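Local coordinates for protein putative isocitrate dehydrogenase, NAD-dependent (Methylococcus capsulatus, PDB 6LKY) that binds NAD and probably catalyses the magnesium-dependent oxidative decarboxylation of isocitrate to 2-oxoglutarate, at residues I98-T103 with G239-L244; N118-Y123 with K148-I153; I4-G9 with S15-A20. The protein carries 1 engineered substitution. All blocks are in the same frame, centred on the assembly; numbering follows the deposited sequence.

Contact 1: I98-T103 with G239-L244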
loop_
_atom_site.group_PDB
_atom_site.type_symbol
_atom_site.label_atom_id
_atom_site.label_comp_id
_atom_site.label_asym_id
_atom_site.label_seq_id
_atom_site.Cartn_x
_atom_site.Cartn_y
_atom_site.Cartn_z
ATOM N N ILE A 98 2.335 -5.870 16.761
ATOM C CA ILE A 98 2.631 -7.134 17.433
ATOM C C ILE A 98 1.303 -7.810 17.761
ATOM O O ILE A 98 0.434 -7.199 18.391
ATOM C CB ILE A 98 3.475 -6.917 18.700
ATOM C CG1 ILE A 98 4.685 -6.043 18.359
ATOM C CG2 ILE A 98 3.949 -8.251 19.275
ATOM C CD1 ILE A 98 5.514 -5.641 19.537
ATOM N N SER A 99 1.131 -9.049 17.305
ATOM C CA SER A 99 -0.147 -9.746 17.436
ATOM C C SER A 99 -0.646 -9.745 18.885
ATOM O O SER A 99 0.136 -9.761 19.843
ATOM C CB SER A 99 -0.014 -11.189 16.944
ATOM O OG SER A 99 0.250 -11.263 15.543
ATOM N N PHE A 100 -1.969 -9.677 19.033
ATOM C CA PHE A 100 -2.654 -9.808 20.316
ATOM C C PHE A 100 -3.315 -11.177 20.353
ATOM O O PHE A 100 -4.143 -11.486 19.488
ATOM C CB PHE A 100 -3.721 -8.731 20.513
ATOM C CG PHE A 100 -3.177 -7.351 20.705
ATOM C CD1 PHE A 100 -2.862 -6.559 19.611
ATOM C CD2 PHE A 100 -3.000 -6.834 21.977
ATOM C CE1 PHE A 100 -2.363 -5.284 19.781
ATOM C CE2 PHE A 100 -2.505 -5.552 22.156
ATOM C CZ PHE A 100 -2.187 -4.775 21.057
ATOM N N GLU A 101 -2.941 -11.993 21.336
ATOM C CA GLU A 101 -3.590 -13.287 21.515
ATOM C C GLU A 101 -5.103 -13.118 21.654
ATOM O O GLU A 101 -5.582 -12.270 22.411
ATOM C CB GLU A 101 -3.012 -13.995 22.741
ATOM C CG GLU A 101 -3.487 -15.430 22.900
ATOM C CD GLU A 101 -2.942 -16.089 24.154
ATOM O OE1 GLU A 101 -2.160 -15.438 24.885
ATOM O OE2 GLU A 101 -3.308 -17.254 24.410
ATOM N N GLY A 102 -5.853 -13.904 20.893
ATOM C CA GLY A 102 -7.299 -13.904 20.964
ATOM C C GLY A 102 -8.004 -13.228 19.808
ATOM O O GLY A 102 -9.233 -13.330 19.719
ATOM N N THR A 103 -7.287 -12.533 18.926
ATOM C CA THR A 103 -7.936 -11.850 17.814
ATOM C C THR A 103 -8.343 -12.851 16.740
ATOM O O THR A 103 -7.703 -13.891 16.555
ATOM C CB THR A 103 -7.009 -10.790 17.199
ATOM O OG1 THR A 103 -5.770 -11.394 16.798
ATOM C CG2 THR A 103 -6.717 -9.674 18.195
ATOM N N GLY A 239 -4.097 -3.822 9.926
ATOM C CA GLY A 239 -5.051 -4.815 9.463
ATOM C C GLY A 239 -4.636 -6.226 9.828
ATOM O O GLY A 239 -5.464 -7.039 10.250
ATOM N N LEU A 240 -3.347 -6.534 9.674
ATOM C CA LEU A 240 -2.895 -7.902 9.928
ATOM C C LEU A 240 -3.087 -8.313 11.382
ATOM O O LEU A 240 -3.379 -9.482 11.653
ATOM C CB LEU A 240 -1.426 -8.082 9.544
ATOM C CG LEU A 240 -1.112 -8.069 8.047
ATOM C CD1 LEU A 240 0.394 -7.855 7.872
ATOM C CD2 LEU A 240 -1.592 -9.334 7.337
ATOM N N ILE A 241 -2.921 -7.391 12.335
ATOM C CA ILE A 241 -3.038 -7.785 13.744
ATOM C C ILE A 241 -4.437 -7.540 14.302
ATOM O O ILE A 241 -4.651 -7.684 15.510
ATOM C CB ILE A 241 -1.976 -7.114 14.634
ATOM C CG1 ILE A 241 -2.230 -5.613 14.781
ATOM C CG2 ILE A 241 -0.559 -7.416 14.131
ATOM C CD1 ILE A 241 -1.434 -5.015 15.917
ATOM N N GLY A 242 -5.398 -7.173 13.463
ATOM C CA GLY A 242 -6.777 -7.105 13.909
ATOM C C GLY A 242 -7.422 -5.742 13.835
ATOM O O GLY A 242 -8.588 -5.615 14.238
ATOM N N GLY A 243 -6.744 -4.706 13.361
ATOM C CA GLY A 243 -7.419 -3.486 12.960
ATOM C C GLY A 243 -6.747 -2.246 13.526
ATOM O O GLY A 243 -5.909 -2.297 14.411
ATOM N N LEU A 244 -7.185 -1.108 12.967
ATOM C CA LEU A 244 -6.717 0.209 13.383
ATOM C C LEU A 244 -7.088 0.521 14.820
ATOM O O LEU A 244 -6.443 1.373 15.444
ATOM C CB LEU A 244 -7.322 1.285 12.480
ATOM C CG LEU A 244 -6.835 1.381 11.038
ATOM C CD1 LEU A 244 -7.619 2.452 10.305
ATOM C CD2 LEU A 244 -5.344 1.699 11.020
HETATM O O HOH W 1 -3.466 -9.881 16.743
#

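Contact 2: N118-Y123 with K148-I153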
loop_
_atom_site.group_PDB
_atom_site.type_symbol
_atom_site.label_atom_id
_atom_site.label_comp_id
_atom_site.label_asym_id
_atom_site.label_seq_id
_atom_site.Cartn_x
_atom_site.Cartn_y
_atom_site.Cartn_z
ATOM N N ASN A 118 8.912 11.222 8.710
ATOM C CA ASN A 118 7.717 11.875 9.198
ATOM C C ASN A 118 7.602 13.325 8.774
ATOM O O ASN A 118 6.604 13.967 9.115
ATOM C CB ASN A 118 7.696 11.796 10.733
ATOM C CG ASN A 118 6.309 11.576 11.308
ATOM O OD1 ASN A 118 5.403 11.083 10.635
ATOM N ND2 ASN A 118 6.150 11.911 12.589
ATOM N N THR A 119 8.578 13.868 8.040
ATOM C CA THR A 119 8.603 15.299 7.785
ATOM C C THR A 119 8.644 15.703 6.315
ATOM O O THR A 119 8.397 16.877 6.029
ATOM C CB THR A 119 9.805 15.963 8.493
ATOM O OG1 THR A 119 11.025 15.412 7.989
ATOM C CG2 THR A 119 9.736 15.766 10.003
ATOM N N GLU A 120 8.977 14.805 5.382
ATOM C CA GLU A 120 9.086 15.246 3.986
ATOM C C GLU A 120 8.442 14.237 3.024
ATOM O O GLU A 120 7.335 13.750 3.292
ATOM C CB GLU A 120 10.562 15.521 3.638
ATOM C CG GLU A 120 11.535 14.387 4.018
ATOM C CD GLU A 120 13.008 14.696 3.700
ATOM O OE1 GLU A 120 13.414 15.879 3.805
ATOM O OE2 GLU A 120 13.772 13.750 3.371
ATOM N N GLY A 121 9.097 13.924 1.901
ATOM C CA GLY A 121 8.467 13.048 0.912
ATOM C C GLY A 121 7.239 13.707 0.311
ATOM O O GLY A 121 7.226 14.915 0.039
ATOM N N LEU A 122 6.172 12.922 0.135
ATOM C CA LEU A 122 4.940 13.472 -0.432
ATOM C C LEU A 122 4.117 14.268 0.585
ATOM O O LEU A 122 3.022 14.737 0.246
ATOM C CB LEU A 122 4.083 12.360 -1.041
ATOM C CG LEU A 122 4.487 11.848 -2.430
ATOM C CD1 LEU A 122 3.930 10.477 -2.669
ATOM C CD2 LEU A 122 4.035 12.774 -3.538
ATOM N N TYR A 123 4.631 14.472 1.796
ATOM C CA TYR A 123 3.963 15.287 2.802
ATOM C C TYR A 123 4.578 16.669 2.913
ATOM O O TYR A 123 4.224 17.431 3.819
ATOM C CB TYR A 123 4.002 14.588 4.167
ATOM C CG TYR A 123 3.073 13.404 4.263
ATOM C CD1 TYR A 123 3.167 12.356 3.359
ATOM C CD2 TYR A 123 2.126 13.315 5.279
ATOM C CE1 TYR A 123 2.326 11.257 3.445
ATOM C CE2 TYR A 123 1.273 12.223 5.375
ATOM C CZ TYR A 123 1.381 11.196 4.449
ATOM O OH TYR A 123 0.552 10.099 4.513
ATOM N N LYS A 148 19.755 14.867 4.401
ATOM C CA LYS A 148 19.865 14.781 5.852
ATOM C C LYS A 148 18.607 14.179 6.471
ATOM O O LYS A 148 18.711 13.436 7.458
ATOM C CB LYS A 148 20.160 16.154 6.477
ATOM C CG LYS A 148 21.266 16.977 5.805
ATOM C CD LYS A 148 22.681 16.596 6.276
ATOM C CE LYS A 148 23.273 15.428 5.456
ATOM N NZ LYS A 148 24.753 15.240 5.663
ATOM N N GLY A 149 17.433 14.404 5.859
ATOM C CA GLY A 149 16.228 13.711 6.305
ATOM C C GLY A 149 16.339 12.203 6.189
ATOM O O GLY A 149 15.971 11.463 7.115
ATOM N N SER A 150 16.885 11.728 5.064
ATOM C CA SER A 150 17.064 10.291 4.871
ATOM C C SER A 150 18.069 9.718 5.861
ATOM O O SER A 150 17.843 8.651 6.449
ATOM C CB SER A 150 17.515 10.010 3.437
ATOM O OG SER A 150 16.681 10.672 2.522
ATOM N N GLU A 151 19.210 10.395 6.016
ATOM C CA GLU A 151 20.233 9.949 6.954
ATOM C C GLU A 151 19.660 9.775 8.349
ATOM O O GLU A 151 19.880 8.748 9.007
ATOM C CB GLU A 151 21.395 10.943 6.986
ATOM C CG GLU A 151 22.369 10.787 5.834
ATOM C CD GLU A 151 23.342 11.944 5.766
ATOM O OE1 GLU A 151 23.299 12.775 6.694
ATOM O OE2 GLU A 151 24.134 12.031 4.791
ATOM N N ARG A 152 18.920 10.775 8.824
ATOM C CA ARG A 152 18.481 10.695 10.208
ATOM C C ARG A 152 17.406 9.624 10.391
ATOM O O ARG A 152 17.437 8.897 11.394
ATOM C CB ARG A 152 18.021 12.071 10.706
ATOM C CG ARG A 152 16.800 12.675 10.018
ATOM C CD ARG A 152 16.462 14.043 10.637
ATOM N NE ARG A 152 15.318 14.677 9.982
ATOM C CZ ARG A 152 14.865 15.890 10.285
ATOM N NH1 ARG A 152 15.457 16.603 11.234
ATOM N NH2 ARG A 152 13.808 16.386 9.650
ATOM N N ILE A 153 16.486 9.453 9.422
ATOM C CA ILE A 153 15.472 8.410 9.630
ATOM C C ILE A 153 16.093 7.013 9.538
ATOM O O ILE A 153 15.720 6.103 10.297
ATOM C CB ILE A 153 14.258 8.573 8.679
ATOM C CG1 ILE A 153 13.095 7.692 9.162
ATOM C CG2 ILE A 153 14.579 8.197 7.229
ATOM C CD1 ILE A 153 12.549 8.088 10.540
HETATM O O HOH W 2 13.445 11.086 3.357
#

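Contact 3: I4-G9 with S15-A20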
loop_
_atom_site.group_PDB
_atom_site.type_symbol
_atom_site.label_atom_id
_atom_site.label_comp_id
_atom_site.label_asym_id
_atom_site.label_seq_id
_atom_site.Cartn_x
_atom_site.Cartn_y
_atom_site.Cartn_z
ATOM N N ILE A 4 1.998 17.278 30.528
ATOM C CA ILE A 4 1.828 16.720 29.189
ATOM C C ILE A 4 0.700 17.446 28.468
ATOM O O ILE A 4 -0.417 17.539 28.996
ATOM C CB ILE A 4 1.522 15.215 29.258
ATOM C CG1 ILE A 4 2.747 14.453 29.762
ATOM C CG2 ILE A 4 1.002 14.700 27.906
ATOM C CD1 ILE A 4 2.504 12.994 29.948
ATOM N N THR A 5 0.976 17.934 27.252
ATOM C CA THR A 5 -0.077 18.567 26.462
ATOM C C THR A 5 -1.066 17.508 25.992
ATOM O O THR A 5 -0.661 16.432 25.547
ATOM C CB THR A 5 0.517 19.316 25.267
ATOM O OG1 THR A 5 1.379 20.361 25.734
ATOM C CG2 THR A 5 -0.592 19.922 24.395
ATOM N N LEU A 6 -2.362 17.789 26.140
ATOM C CA LEU A 6 -3.419 16.819 25.876
ATOM C C LEU A 6 -4.378 17.390 24.842
ATOM O O LEU A 6 -4.964 18.460 25.058
ATOM C CB LEU A 6 -4.171 16.470 27.164
ATOM C CG LEU A 6 -5.337 15.485 27.064
ATOM C CD1 LEU A 6 -4.809 14.105 26.702
ATOM C CD2 LEU A 6 -6.137 15.432 28.376
ATOM N N ILE A 7 -4.558 16.676 23.741
ATOM C CA ILE A 7 -5.409 17.121 22.646
ATOM C C ILE A 7 -6.487 16.070 22.416
ATOM O O ILE A 7 -6.227 15.008 21.853
ATOM C CB ILE A 7 -4.597 17.367 21.362
ATOM C CG1 ILE A 7 -3.504 18.419 21.610
ATOM C CG2 ILE A 7 -5.543 17.737 20.224
ATOM C CD1 ILE A 7 -2.569 18.657 20.415
ATOM N N PRO A 8 -7.719 16.335 22.852
ATOM C CA PRO A 8 -8.783 15.323 22.697
ATOM C C PRO A 8 -9.101 14.974 21.252
ATOM O O PRO A 8 -9.456 13.824 20.964
ATOM C CB PRO A 8 -9.983 15.982 23.395
ATOM C CG PRO A 8 -9.349 16.986 24.346
ATOM C CD PRO A 8 -8.186 17.520 23.589
ATOM N N GLY A 9 -9.034 15.947 20.343
ATOM C CA GLY A 9 -9.190 15.657 18.925
ATOM C C GLY A 9 -10.631 15.618 18.438
ATOM O O GLY A 9 -11.534 16.227 19.018
ATOM N N SER A 15 -13.671 10.444 23.262
ATOM C CA SER A 15 -14.004 9.269 24.061
ATOM C C SER A 15 -12.770 8.410 24.306
ATOM O O SER A 15 -12.428 8.111 25.458
ATOM C CB SER A 15 -15.121 8.455 23.398
ATOM O OG SER A 15 -14.754 7.966 22.122
ATOM N N ILE A 16 -12.058 8.037 23.237
ATOM C CA ILE A 16 -10.921 7.137 23.405
ATOM C C ILE A 16 -9.812 7.806 24.213
ATOM O O ILE A 16 -9.200 7.176 25.083
ATOM C CB ILE A 16 -10.431 6.635 22.035
ATOM C CG1 ILE A 16 -9.842 7.785 21.207
ATOM C CG2 ILE A 16 -11.576 5.952 21.302
ATOM C CD1 ILE A 16 -9.274 7.354 19.881
ATOM N N VAL A 17 -9.588 9.104 24.001
ATOM C CA VAL A 17 -8.588 9.806 24.801
ATOM C C VAL A 17 -9.022 9.797 26.259
ATOM O O VAL A 17 -8.213 9.548 27.168
ATOM C CB VAL A 17 -8.380 11.241 24.271
ATOM C CG1 VAL A 17 -7.621 12.102 25.284
ATOM C CG2 VAL A 17 -7.658 11.229 22.914
ATOM N N ASP A 18 -10.322 9.993 26.496
ATOM C CA ASP A 18 -10.828 9.890 27.854
ATOM C C ASP A 18 -10.470 8.531 28.431
ATOM O O ASP A 18 -9.804 8.440 29.475
ATOM C CB ASP A 18 -12.340 10.130 27.876
ATOM C CG ASP A 18 -12.886 10.256 29.286
ATOM O OD1 ASP A 18 -12.532 11.232 29.983
ATOM O OD2 ASP A 18 -13.658 9.367 29.700
ATOM N N ALA A 19 -10.791 7.468 27.686
ATOM C CA ALA A 19 -10.458 6.123 28.132
ATOM C C ALA A 19 -8.980 6.035 28.468
ATOM O O ALA A 19 -8.602 5.614 29.569
ATOM C CB ALA A 19 -10.849 5.098 27.063
ATOM N N ALA A 20 -8.126 6.533 27.567
ATOM C CA ALA A 20 -6.702 6.338 27.782
ATOM C C ALA A 20 -6.257 7.061 29.039
ATOM O O ALA A 20 -5.509 6.503 29.851
ATOM C CB ALA A 20 -5.905 6.806 26.569
#

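Contact 1: I98-T103 with G239-L244
A single water joins Phe100, Thr103 and Ile241, and it is gripped by three bonds. It accepts from the Phe100 backbone N at 2.7 Å and from Thr103 OG1 at 2.8 Å. It donates to the Ile241 backbone O, also at 2.8 Å. Thr103 OG1 has a second polar partner in Thr105 OG1. Phe100 and Thr103 begin and end a type II turn, closed by a weak bond from Thr103 N to Phe100 O of 3.4 Å. Gly102 takes the positive phi of that turn.

Ile241 carries the apolar half. Its CG1 stands between the backbone N and the carbonyl carbon (chi1 70°). The CG1-CD1 arm then extends to the loop 98-103. Ile241 CD1 lies 3.8 Å from Ile98 O and 4.0 Å from Phe100 CE1. It meets the Phe100 ring at its edge, near the ring plane. Ile241 CG2, the shorter branch, lies 3.9 Å from Ser99 N. With an alanine at Ile241, the edge of Phe100 and the backbone of Ile98 and Ser99 would probably lose their apolar cover, and a gap would open beside the ring.

Helix 227-240 ends here in a Schellman motif. Gly242 is the C-prime residue (phi 118°), a backbone conformation that calls for glycine, and Gly242 N reaches Gly239 O at 3.2 Å. Gly243 N pairs with Ala238 O. Beyond the motif, Leu244 touches a bound NAD and packs on Met211 of the second subunit.

Helix 294-310 also packs on the loop, with Val304 and Ile308 against Phe100. Its Arg305 makes a cation-pi contact with Phe100 and a hydrogen bond to Ser99 O. Ser99 OG is held by Val110 N.

Contact 2: N118-Y123 with K148-I153
Glu120 faces Gly149 across the contact, with their CA atoms 7.7 Å apart. Glu120 opens a type II' turn that runs to Tyr123, with Gly121 at its positive-phi corner. The turn belongs to the loop after strand 111-117, in the isocitrate/isopropylmalate dehydrogenase fold. Opposite it stands the first part of helix 147-163.

The Glu120 side chain is extended beyond CG and reaches for this helix. Glu120 OE2 lies 3.8 Å from Gly149 CA. Gly149 has no side chain, which is consistent with this close approach. Glu120 OE1 is bound by Thr146 OG1, just before the helix. A carboxylate near the start of a helix is likely to be favoured by the helix dipole. The turn is also tied back to the strand, as Glu120 N bonds to Glu117 OE1.

Thr119 makes the second side-chain contact. Arg152 stretches straight from CG to NE, and its NH2 meets Thr119 OG1 at the edge of the guanidinium, near its plane. The bond from Arg152 NH2 to Thr119 OG1 is weak, 3.4 Å long with an N-H...O angle of 140°. Thr119 OG1 has a stronger partner in Glu117 OE2. Arg152 also touches a crystal neighbour, so its position may depend partly on the lattice.

Further along the turn, Leu122 packs on Leu122 of the second subunit. Ser150 OG is bound to Thr146 O. A water donates to Glu120 OE2 at 2.7 Å and, weakly, to Ser150 OG at 3.4 Å.

Contact 3: I4-G9 with S15-A20
Val17 packs against Leu6 and the backbone of Pro8, joining helix 13-26 to strand 2-7. The two elements open a beta-alpha-beta unit that continues into strand 31-35. The chain turns back after only a few residues, so the helix lies against its own strand.

The tight part is buried and apolar. Leu6 CD1 meets Val17 CG1 at 3.7 Å, and the two side chains pass one another, running in opposite senses. The Leu6 CB points toward the helix. With CG anti to the backbone N (chi1 179°), Leu6 CD1 reaches Val17. Trp33, Thr35 and Phe65 of the neighbouring strands also pack on Leu6. Met280 of helix 278-290 covers Val17 and Ala20.

The looser part lies at the end of the strand. Pro8 is partly exposed, and its ring comes no nearer than 4.9 Å, from Pro8 CB to Val17 CG1. Asp18 marks the solvent side of the helix. Ile7 points away from the helix. Its side chain lies about 4 Å from those of Lys66 and Leu69 (nearest atoms), two residues that bind NAD.

The backbone of Pro8 comes closer than its ring. Val17 CG2 sits 3.7 Å from Pro8 O and 4.2 Å from Ile7 O.

How the contacts relate
Contact 3 comes first along the chain and closes before the other two begin. Contact 2 lies within the chain between the two segments of contact 1. The centres are about 23 Å apart for contacts 1 and 3, and about 28 Å for each pair with contact 2. None of them touch. All three draw on the same ten-stranded mixed sheet, by strand 2-7 or by the loops after strands 92-98 and 111-117. Helix 227-240 ends in contact 1, and its residues near Asn227 pack on the turn of contact 2. Contacts 1 and 2 thus lie where the fold meets the second subunit, whereas contact 3 joins a helix to its own strand near NAD-binding residues.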